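Local structure of transaminase (Bacillus megaterium, 5G0A) at residues B[109-114]-B[282-287]; B[361-366]-B[453-458]; B[80-85]-B[89-94]. The protein probably transfers amino groups between amines or amino acids and keto compounds with (S)-selectivity, using bound pyridoxal-5'-phosphate as cofactor. All coordinates share one frame; numbering follows the deposited sequence.

Contact 1. Residues B[109-114]-B[282-287]; sequences EDWPGK and FGYQHY
The carboxylate of Glu109 meets Tyr284 and Gln285 at the edge of the large mixed sheet of this class-III, PLP-dependent aminotransferase, joining the approach to edge strand 112-118 to a 3-10 turn between strands 265-269 and 293-296. Glu109 and Tyr284 reach for each other from opposite directions. The glutamate chain is extended beyond CG (chi2 -178°), and Tyr284 OH gives a hydrogen bond to Glu109 OE1 at 2.5 Å. OE1 receives it on the syn side, 22° out of the carboxylate plane and at the rim of the Tyr284 ring, and the carboxylate is turned by 60° against that ring. Glu109 OE2 accepts an N-H of Gln285 NE2 at 3.0 Å. This bond is nearly straight, and OE2 lies close to the amide plane, yet the N-H arrives from above the carboxylate plane. The amide is used from both ends, since Gln285 OE1 accepts the backbone N-H of Phe282 N at 2.9 Å; the two bonds together set which end of the amide is which.

Trp111 completes the arrangement. Its indole edge points at the same place, with Glu109 OE1 and the Tyr284 hydroxyl both near the ring plane, while CG of Pro112 lies against one face. The two aromatic systems meet obliquely. Beyond the two segments, Gln290 accepts the backbone NH of Trp111, and Glu270 takes the backbone NH groups of Gly283 and Tyr284. On the carboxylate oxygen that binds Tyr284, a second and weak hydrogen bond arrives from Trp111 NE1, 3.1 Å from Glu109 OE1.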
# COMPACT_ATOMS: atom_id res chain seq x y z
N GLU B 109 -9.99 23.71 -30.40
CA GLU B 109 -8.83 23.46 -29.53
C GLU B 109 -7.99 22.36 -30.14
O GLU B 109 -8.53 21.42 -30.74
CB GLU B 109 -9.30 23.09 -28.11
CG GLU B 109 -10.13 24.18 -27.45
CD GLU B 109 -10.55 23.86 -26.02
OE1 GLU B 109 -10.19 22.77 -25.50
OE2 GLU B 109 -11.25 24.70 -25.41
N ASP B 110 -6.67 22.45 -29.99
CA ASP B 110 -5.78 21.48 -30.61
C ASP B 110 -5.34 20.31 -29.73
O ASP B 110 -4.76 19.35 -30.23
CB ASP B 110 -4.54 22.18 -31.21
CG ASP B 110 -4.87 22.95 -32.48
OD1 ASP B 110 -5.99 22.81 -32.99
OD2 ASP B 110 -4.00 23.70 -32.97
N TRP B 111 -5.62 20.39 -28.44
CA TRP B 111 -5.19 19.31 -27.51
C TRP B 111 -5.89 17.96 -27.75
O TRP B 111 -5.26 16.93 -27.59
CB TRP B 111 -5.32 19.74 -26.04
CG TRP B 111 -6.71 19.63 -25.41
CD1 TRP B 111 -7.68 20.60 -25.39
CD2 TRP B 111 -7.26 18.51 -24.69
NE1 TRP B 111 -8.80 20.15 -24.73
CE2 TRP B 111 -8.58 18.87 -24.29
CE3 TRP B 111 -6.79 17.23 -24.39
CZ2 TRP B 111 -9.42 18.00 -23.57
CZ3 TRP B 111 -7.62 16.37 -23.65
CH2 TRP B 111 -8.91 16.75 -23.26
N PRO B 112 -7.18 17.96 -28.18
CA PRO B 112 -7.83 16.64 -28.16
C PRO B 112 -7.29 15.61 -29.14
O PRO B 112 -7.08 15.93 -30.33
CB PRO B 112 -9.31 16.96 -28.48
CG PRO B 112 -9.47 18.39 -28.10
CD PRO B 112 -8.15 19.04 -28.41
N GLY B 113 -7.09 14.38 -28.65
CA GLY B 113 -6.57 13.30 -29.46
C GLY B 113 -7.54 12.16 -29.70
O GLY B 113 -8.03 11.97 -30.82
N LYS B 114 -7.80 11.37 -28.64
CA LYS B 114 -8.65 10.20 -28.77
C LYS B 114 -9.55 10.01 -27.52
O LYS B 114 -9.21 10.44 -26.44
CB LYS B 114 -7.81 8.94 -28.96
CG LYS B 114 -7.26 8.74 -30.37
CD LYS B 114 -6.65 7.36 -30.50
CE LYS B 114 -6.52 6.91 -31.96
NZ LYS B 114 -6.19 5.46 -31.97
N PHE B 282 -17.34 23.01 -21.68
CA PHE B 282 -16.67 22.40 -20.52
C PHE B 282 -16.22 23.44 -19.50
O PHE B 282 -15.90 24.57 -19.86
CB PHE B 282 -15.47 21.58 -20.96
CG PHE B 282 -15.85 20.39 -21.78
CD1 PHE B 282 -16.33 19.25 -21.15
CD2 PHE B 282 -15.74 20.40 -23.16
CE1 PHE B 282 -16.69 18.12 -21.91
CE2 PHE B 282 -16.09 19.29 -23.92
CZ PHE B 282 -16.58 18.16 -23.30
N GLY B 283 -16.21 23.03 -18.23
CA GLY B 283 -15.84 23.92 -17.13
C GLY B 283 -14.48 24.57 -17.30
O GLY B 283 -14.32 25.75 -16.98
N TYR B 284 -13.50 23.81 -17.80
CA TYR B 284 -12.13 24.36 -17.93
C TYR B 284 -12.08 25.54 -18.91
O TYR B 284 -11.15 26.34 -18.86
CB TYR B 284 -11.08 23.29 -18.34
CG TYR B 284 -11.18 22.80 -19.77
CD1 TYR B 284 -10.55 23.50 -20.82
CD2 TYR B 284 -11.88 21.63 -20.08
CE1 TYR B 284 -10.62 23.05 -22.12
CE2 TYR B 284 -11.96 21.17 -21.40
CZ TYR B 284 -11.34 21.90 -22.41
OH TYR B 284 -11.40 21.47 -23.70
N GLN B 285 -13.06 25.60 -19.81
CA GLN B 285 -13.06 26.64 -20.86
C GLN B 285 -13.28 28.06 -20.35
O GLN B 285 -13.03 29.04 -21.07
CB GLN B 285 -14.07 26.31 -21.96
CG GLN B 285 -13.66 25.06 -22.71
CD GLN B 285 -14.66 24.64 -23.77
OE1 GLN B 285 -15.88 24.63 -23.55
NE2 GLN B 285 -14.15 24.31 -24.94
N HIS B 286 -13.74 28.18 -19.11
CA HIS B 286 -13.78 29.50 -18.47
C HIS B 286 -12.41 30.09 -18.19
O HIS B 286 -12.31 31.30 -17.94
CB HIS B 286 -14.58 29.46 -17.17
CG HIS B 286 -16.03 29.21 -17.39
ND1 HIS B 286 -16.93 30.22 -17.67
CD2 HIS B 286 -16.75 28.06 -17.41
CE1 HIS B 286 -18.14 29.71 -17.82
NE2 HIS B 286 -18.05 28.39 -17.68
N TYR B 287 -11.36 29.26 -18.25
CA TYR B 287 -10.03 29.65 -17.73
C TYR B 287 -8.91 29.83 -18.76
O TYR B 287 -7.75 30.06 -18.38
CB TYR B 287 -9.61 28.67 -16.59
CG TYR B 287 -10.65 28.66 -15.51
CD1 TYR B 287 -10.70 29.70 -14.57
CD2 TYR B 287 -11.65 27.67 -15.47
CE1 TYR B 287 -11.68 29.73 -13.60
CE2 TYR B 287 -12.64 27.71 -14.51
CZ TYR B 287 -12.64 28.74 -13.58
OH TYR B 287 -13.60 28.79 -12.63

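Contact 2. Residues B[361-366]-B[453-458]; sequences GEYIRS and DIDKAM
Tyr363 reaches from helix 353-374 across to Ile454 and Asp455 of helix 451-468, where the two helices run roughly alongside each other, their local axes 10.9 Å apart at closest approach and inclined by 31°. CB of Tyr363 points toward the neighbouring helix, and chi1 of -173°, which sets CG opposite the backbone N, carries the ring on across the gap. From there one side of the ring does the touching: Tyr363 CD2 lies 3.7 Å from Ile454 CG2 and somewhat farther from its CD1, and CE2 meets the same CG2 methyl, which sits near the ring plane. CE2 and CZ then pass OD1 of Asp455, and the hydroxyl at the end of the ring gives a hydrogen bond to it, Tyr363 OH to Asp455 OD1 measuring 2.6 Å. The syn lone pair of OD1 is used, with the carboxylate turned by 43° against the ring.

Next to Tyr363 along the helix, Ile364 crosses Ile454 at about a right angle, Ile364 CG1 lying 3.8 Å from Ile454 CG2. That methyl is thus shared between the edge of Tyr363 and CG1 of Ile364. The apolar layer continues away from the segments, Ile364 resting on Trp388 of strand 387-392 and Ile454 on Phe55.

Both helices belong to the C-terminal part of the chain, which in fold-type I aminotransferases contributes to the small domain. The polar pair lies on the partly exposed side, where Lys367 forms a salt bridge to the same OD1. A phenol proton and a lysine charge converge on one aspartate oxygen, which would be expected to favour the ionised form of Asp455.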
# COMPACT_ATOMS: atom_id res chain seq x y z
N GLY B 361 -28.18 31.28 -16.57
CA GLY B 361 -27.28 31.53 -15.45
C GLY B 361 -27.26 33.02 -15.09
O GLY B 361 -27.33 33.36 -13.92
N GLU B 362 -27.15 33.87 -16.11
CA GLU B 362 -27.20 35.33 -15.92
C GLU B 362 -28.53 35.71 -15.27
O GLU B 362 -28.58 36.54 -14.36
CB GLU B 362 -26.99 36.06 -17.24
CG GLU B 362 -25.55 35.97 -17.75
CD GLU B 362 -25.39 36.35 -19.21
OE1 GLU B 362 -26.29 37.00 -19.79
OE2 GLU B 362 -24.34 35.99 -19.78
N TYR B 363 -29.61 35.07 -15.71
CA TYR B 363 -30.91 35.27 -15.08
C TYR B 363 -30.93 34.84 -13.61
O TYR B 363 -31.35 35.59 -12.73
CB TYR B 363 -32.03 34.58 -15.87
CG TYR B 363 -33.41 34.90 -15.34
CD1 TYR B 363 -33.98 36.16 -15.55
CD2 TYR B 363 -34.14 33.96 -14.61
CE1 TYR B 363 -35.24 36.47 -15.05
CE2 TYR B 363 -35.40 34.25 -14.11
CZ TYR B 363 -35.95 35.52 -14.34
OH TYR B 363 -37.20 35.82 -13.87
N ILE B 364 -30.44 33.62 -13.35
CA ILE B 364 -30.33 33.11 -11.99
C ILE B 364 -29.46 34.03 -11.12
O ILE B 364 -29.75 34.23 -9.95
CB ILE B 364 -29.78 31.65 -11.96
CG1 ILE B 364 -30.87 30.65 -12.40
CG2 ILE B 364 -29.25 31.28 -10.59
CD1 ILE B 364 -30.32 29.33 -12.94
N ARG B 365 -28.37 34.53 -11.70
CA ARG B 365 -27.50 35.50 -11.02
C ARG B 365 -28.32 36.71 -10.52
O ARG B 365 -28.23 37.08 -9.36
CB ARG B 365 -26.35 35.92 -11.96
CG ARG B 365 -25.66 37.24 -11.64
CD ARG B 365 -24.61 37.08 -10.56
NE ARG B 365 -23.51 36.22 -10.97
CZ ARG B 365 -22.42 35.99 -10.23
NH1 ARG B 365 -22.29 36.58 -9.05
NH2 ARG B 365 -21.47 35.19 -10.69
N SER B 366 -29.14 37.29 -11.40
CA SER B 366 -30.01 38.41 -11.02
C SER B 366 -31.03 38.04 -9.93
O SER B 366 -31.35 38.86 -9.05
CB SER B 366 -30.73 39.00 -12.24
OG SER B 366 -31.80 38.17 -12.68
N ASP B 453 -39.96 28.27 -14.36
CA ASP B 453 -39.49 27.30 -13.38
C ASP B 453 -38.35 27.86 -12.50
O ASP B 453 -38.34 27.61 -11.31
CB ASP B 453 -39.13 25.95 -14.04
CG ASP B 453 -40.37 25.14 -14.42
OD1 ASP B 453 -41.43 25.28 -13.76
OD2 ASP B 453 -40.29 24.34 -15.36
N ILE B 454 -37.43 28.63 -13.08
CA ILE B 454 -36.46 29.36 -12.24
C ILE B 454 -37.18 30.25 -11.22
O ILE B 454 -36.87 30.22 -10.03
CB ILE B 454 -35.46 30.19 -13.09
CG1 ILE B 454 -34.52 29.27 -13.88
CG2 ILE B 454 -34.66 31.15 -12.19
CD1 ILE B 454 -33.78 29.98 -15.00
N ASP B 455 -38.17 31.01 -11.67
CA ASP B 455 -38.97 31.85 -10.75
C ASP B 455 -39.63 31.04 -9.63
O ASP B 455 -39.60 31.44 -8.47
CB ASP B 455 -40.04 32.66 -11.50
CG ASP B 455 -39.45 33.76 -12.37
OD1 ASP B 455 -38.24 34.03 -12.28
OD2 ASP B 455 -40.21 34.34 -13.17
N LYS B 456 -40.21 29.90 -9.99
CA LYS B 456 -40.84 29.01 -9.02
C LYS B 456 -39.84 28.46 -7.99
O LYS B 456 -40.13 28.39 -6.80
CB LYS B 456 -41.59 27.88 -9.74
CG LYS B 456 -42.22 26.84 -8.81
CD LYS B 456 -43.17 25.92 -9.57
CE LYS B 456 -43.46 24.64 -8.80
NZ LYS B 456 -44.25 23.69 -9.64
N ALA B 457 -38.66 28.09 -8.47
CA ALA B 457 -37.64 27.56 -7.59
C ALA B 457 -37.12 28.64 -6.63
O ALA B 457 -36.96 28.40 -5.43
CB ALA B 457 -36.50 26.94 -8.40
N MET B 458 -36.90 29.83 -7.16
CA MET B 458 -36.37 30.94 -6.35
C MET B 458 -37.38 31.42 -5.31
O MET B 458 -37.02 31.77 -4.18
CB MET B 458 -35.89 32.08 -7.23
CG MET B 458 -34.66 31.77 -8.07
SD MET B 458 -33.17 31.44 -7.12
CE MET B 458 -33.00 29.66 -7.28

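Contact 3. Residues B[80-85]-B[89-94]; sequences DRYGFV and YATDYK. Unlike the reference sequence in segment 89-94: Ala90 (reference Ser).
A short-range contact, led by a salt bridge between Arg81 and Asp92, folds the loop after helix 69-78 back on the start of helix 92-105 at the border with the second subunit. The guanidinium grips the carboxylate end-on: Arg81 NH1 bonds Asp92 OD2 at 3.0 Å and Arg81 NH2 bonds Asp92 OD1 at 2.8 Å. Both oxygens lie near the guanidinium plane, but the two flat groups are turned by 43°. OD2 is met on the syn side, 24° out of the carboxylate plane, and OD1 from well above it. A bend at chi3 turns the end of Arg81 so that NH1 and NH2 face the Asp92 carboxylate, and CE2 of Tyr82 lies over one guanidinium face, off centre.

Tyr82 and Tyr93 approach obliquely, Tyr82 CE2 being 3.7 Å from Tyr93 CE2. Asp92 OD2 lies above the centre of the Tyr93 ring.

Thr91 is the N-cap of helix 92-105. With chi1 at 70° its hydroxyl is turned back over the first turn, and Thr91 OG1 accepts the N-H of Lys94 N at 3.1 Å. The other branch is left for apolar contact, Thr91 CG2 lying 3.6 Å from Val85 CG2 and also near the Tyr82 hydroxyl. Val85 CB packs in turn on CB of Tyr89, the two side chains crossing at about a right angle.

Two polar groups of the loop are taken up across the subunit border: Ile36 O of the second subunit accepts the Tyr82 hydroxyl, and Glu37 O of the second subunit accepts NE of Arg81. Leu432 of the second subunit packs on Tyr89.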
# COMPACT_ATOMS: atom_id res chain seq x y z
N ASP B 80 -33.62 -0.96 -33.39
CA ASP B 80 -33.94 -1.70 -34.63
C ASP B 80 -32.74 -2.51 -35.10
O ASP B 80 -32.90 -3.49 -35.85
CB ASP B 80 -34.32 -0.74 -35.76
CG ASP B 80 -35.69 -0.10 -35.57
OD1 ASP B 80 -36.50 -0.61 -34.76
OD2 ASP B 80 -35.95 0.92 -36.24
N ARG B 81 -31.54 -2.10 -34.68
CA ARG B 81 -30.32 -2.72 -35.19
C ARG B 81 -29.55 -3.53 -34.14
O ARG B 81 -28.96 -4.57 -34.46
CB ARG B 81 -29.38 -1.65 -35.77
CG ARG B 81 -29.86 -1.09 -37.12
CD ARG B 81 -29.15 0.22 -37.43
NE ARG B 81 -27.71 0.00 -37.47
CZ ARG B 81 -26.78 0.93 -37.27
NH1 ARG B 81 -27.10 2.20 -37.03
NH2 ARG B 81 -25.51 0.56 -37.32
N TYR B 82 -29.57 -3.04 -32.90
CA TYR B 82 -28.81 -3.64 -31.81
C TYR B 82 -29.73 -4.00 -30.63
O TYR B 82 -30.77 -3.36 -30.48
CB TYR B 82 -27.76 -2.61 -31.35
CG TYR B 82 -26.76 -2.21 -32.42
CD1 TYR B 82 -25.77 -3.10 -32.86
CD2 TYR B 82 -26.79 -0.92 -32.97
CE1 TYR B 82 -24.84 -2.73 -33.82
CE2 TYR B 82 -25.86 -0.53 -33.93
CZ TYR B 82 -24.89 -1.44 -34.36
OH TYR B 82 -23.97 -1.06 -35.30
N GLY B 83 -29.38 -4.98 -29.79
CA GLY B 83 -28.15 -5.76 -29.88
C GLY B 83 -27.01 -5.22 -29.03
O GLY B 83 -27.12 -4.17 -28.37
N PHE B 84 -25.90 -5.94 -29.08
CA PHE B 84 -24.71 -5.55 -28.34
C PHE B 84 -23.46 -6.04 -29.07
O PHE B 84 -23.39 -7.20 -29.46
CB PHE B 84 -24.74 -6.16 -26.94
CG PHE B 84 -23.42 -6.02 -26.22
CD1 PHE B 84 -23.01 -4.76 -25.77
CD2 PHE B 84 -22.56 -7.11 -26.07
CE1 PHE B 84 -21.77 -4.58 -25.17
CE2 PHE B 84 -21.30 -6.94 -25.45
CZ PHE B 84 -20.92 -5.67 -25.00
N VAL B 85 -22.47 -5.15 -29.22
CA VAL B 85 -21.11 -5.60 -29.57
C VAL B 85 -20.13 -4.92 -28.63
O VAL B 85 -20.40 -3.80 -28.17
CB VAL B 85 -20.71 -5.31 -31.05
CG1 VAL B 85 -21.57 -6.14 -32.02
CG2 VAL B 85 -20.75 -3.82 -31.37
N TYR B 89 -15.26 -4.42 -31.79
CA TYR B 89 -16.06 -4.21 -33.00
C TYR B 89 -16.34 -2.72 -33.20
O TYR B 89 -16.41 -1.97 -32.23
CB TYR B 89 -17.37 -5.02 -32.92
CG TYR B 89 -17.16 -6.52 -32.99
CD1 TYR B 89 -16.80 -7.13 -34.20
CD2 TYR B 89 -17.28 -7.32 -31.85
CE1 TYR B 89 -16.58 -8.50 -34.27
CE2 TYR B 89 -17.08 -8.70 -31.91
CZ TYR B 89 -16.73 -9.29 -33.12
OH TYR B 89 -16.51 -10.65 -33.18
N ALA B 90 -16.50 -2.29 -34.45
CA ALA B 90 -16.84 -0.90 -34.71
C ALA B 90 -18.32 -0.71 -35.05
O ALA B 90 -18.91 -1.54 -35.74
CB ALA B 90 -15.96 -0.34 -35.84
N THR B 91 -18.88 0.39 -34.56
CA THR B 91 -20.22 0.83 -34.94
C THR B 91 -20.21 2.28 -35.36
O THR B 91 -19.28 3.03 -35.05
CB THR B 91 -21.25 0.65 -33.79
OG1 THR B 91 -20.99 1.59 -32.73
CG2 THR B 91 -21.25 -0.80 -33.26
N ASP B 92 -21.25 2.67 -36.10
CA ASP B 92 -21.40 4.06 -36.49
C ASP B 92 -21.59 4.95 -35.26
O ASP B 92 -21.01 6.02 -35.17
CB ASP B 92 -22.57 4.23 -37.46
CG ASP B 92 -23.89 3.69 -36.91
OD1 ASP B 92 -23.90 2.61 -36.28
OD2 ASP B 92 -24.93 4.34 -37.13
N TYR B 93 -22.37 4.48 -34.29
CA TYR B 93 -22.71 5.31 -33.14
C TYR B 93 -21.48 5.64 -32.28
O TYR B 93 -21.30 6.78 -31.84
CB TYR B 93 -23.75 4.62 -32.26
CG TYR B 93 -25.11 4.45 -32.89
CD1 TYR B 93 -25.81 5.54 -33.42
CD2 TYR B 93 -25.71 3.20 -32.93
CE1 TYR B 93 -27.07 5.38 -34.00
CE2 TYR B 93 -26.97 3.02 -33.50
CZ TYR B 93 -27.65 4.12 -34.02
OH TYR B 93 -28.92 3.93 -34.57
N LYS B 94 -20.64 4.64 -32.06
CA LYS B 94 -19.44 4.87 -31.21
C LYS B 94 -18.45 5.82 -31.90
O LYS B 94 -17.94 6.77 -31.28
CB LYS B 94 -18.78 3.53 -30.84
CG LYS B 94 -17.64 3.66 -29.83
CD LYS B 94 -17.01 2.32 -29.50
CE LYS B 94 -16.28 1.69 -30.70
NZ LYS B 94 -15.70 0.37 -30.32

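How the contacts relate
From the N terminus, contact 3 comes first and closes a tight loop of three intervening residues, bringing the chain after helix 69-78 against the start of helix 92-105. That helix leads on toward strand 112-118, and contact 1 opens just before this strand; 167 residues later it closes on the turn between strands 265-269 and 293-296. Contact 2 follows, joining helix 353-374 to the C-terminal helix 451-468 across 86 residues. The three loops run in series, neither nested nor crossed. None touches another; contacts 2 and 3 are the farthest apart, with centres about 41 Å apart. Segments of contacts 1 and 3 also meet the second subunit, whereas contact 2 is confined to one chain.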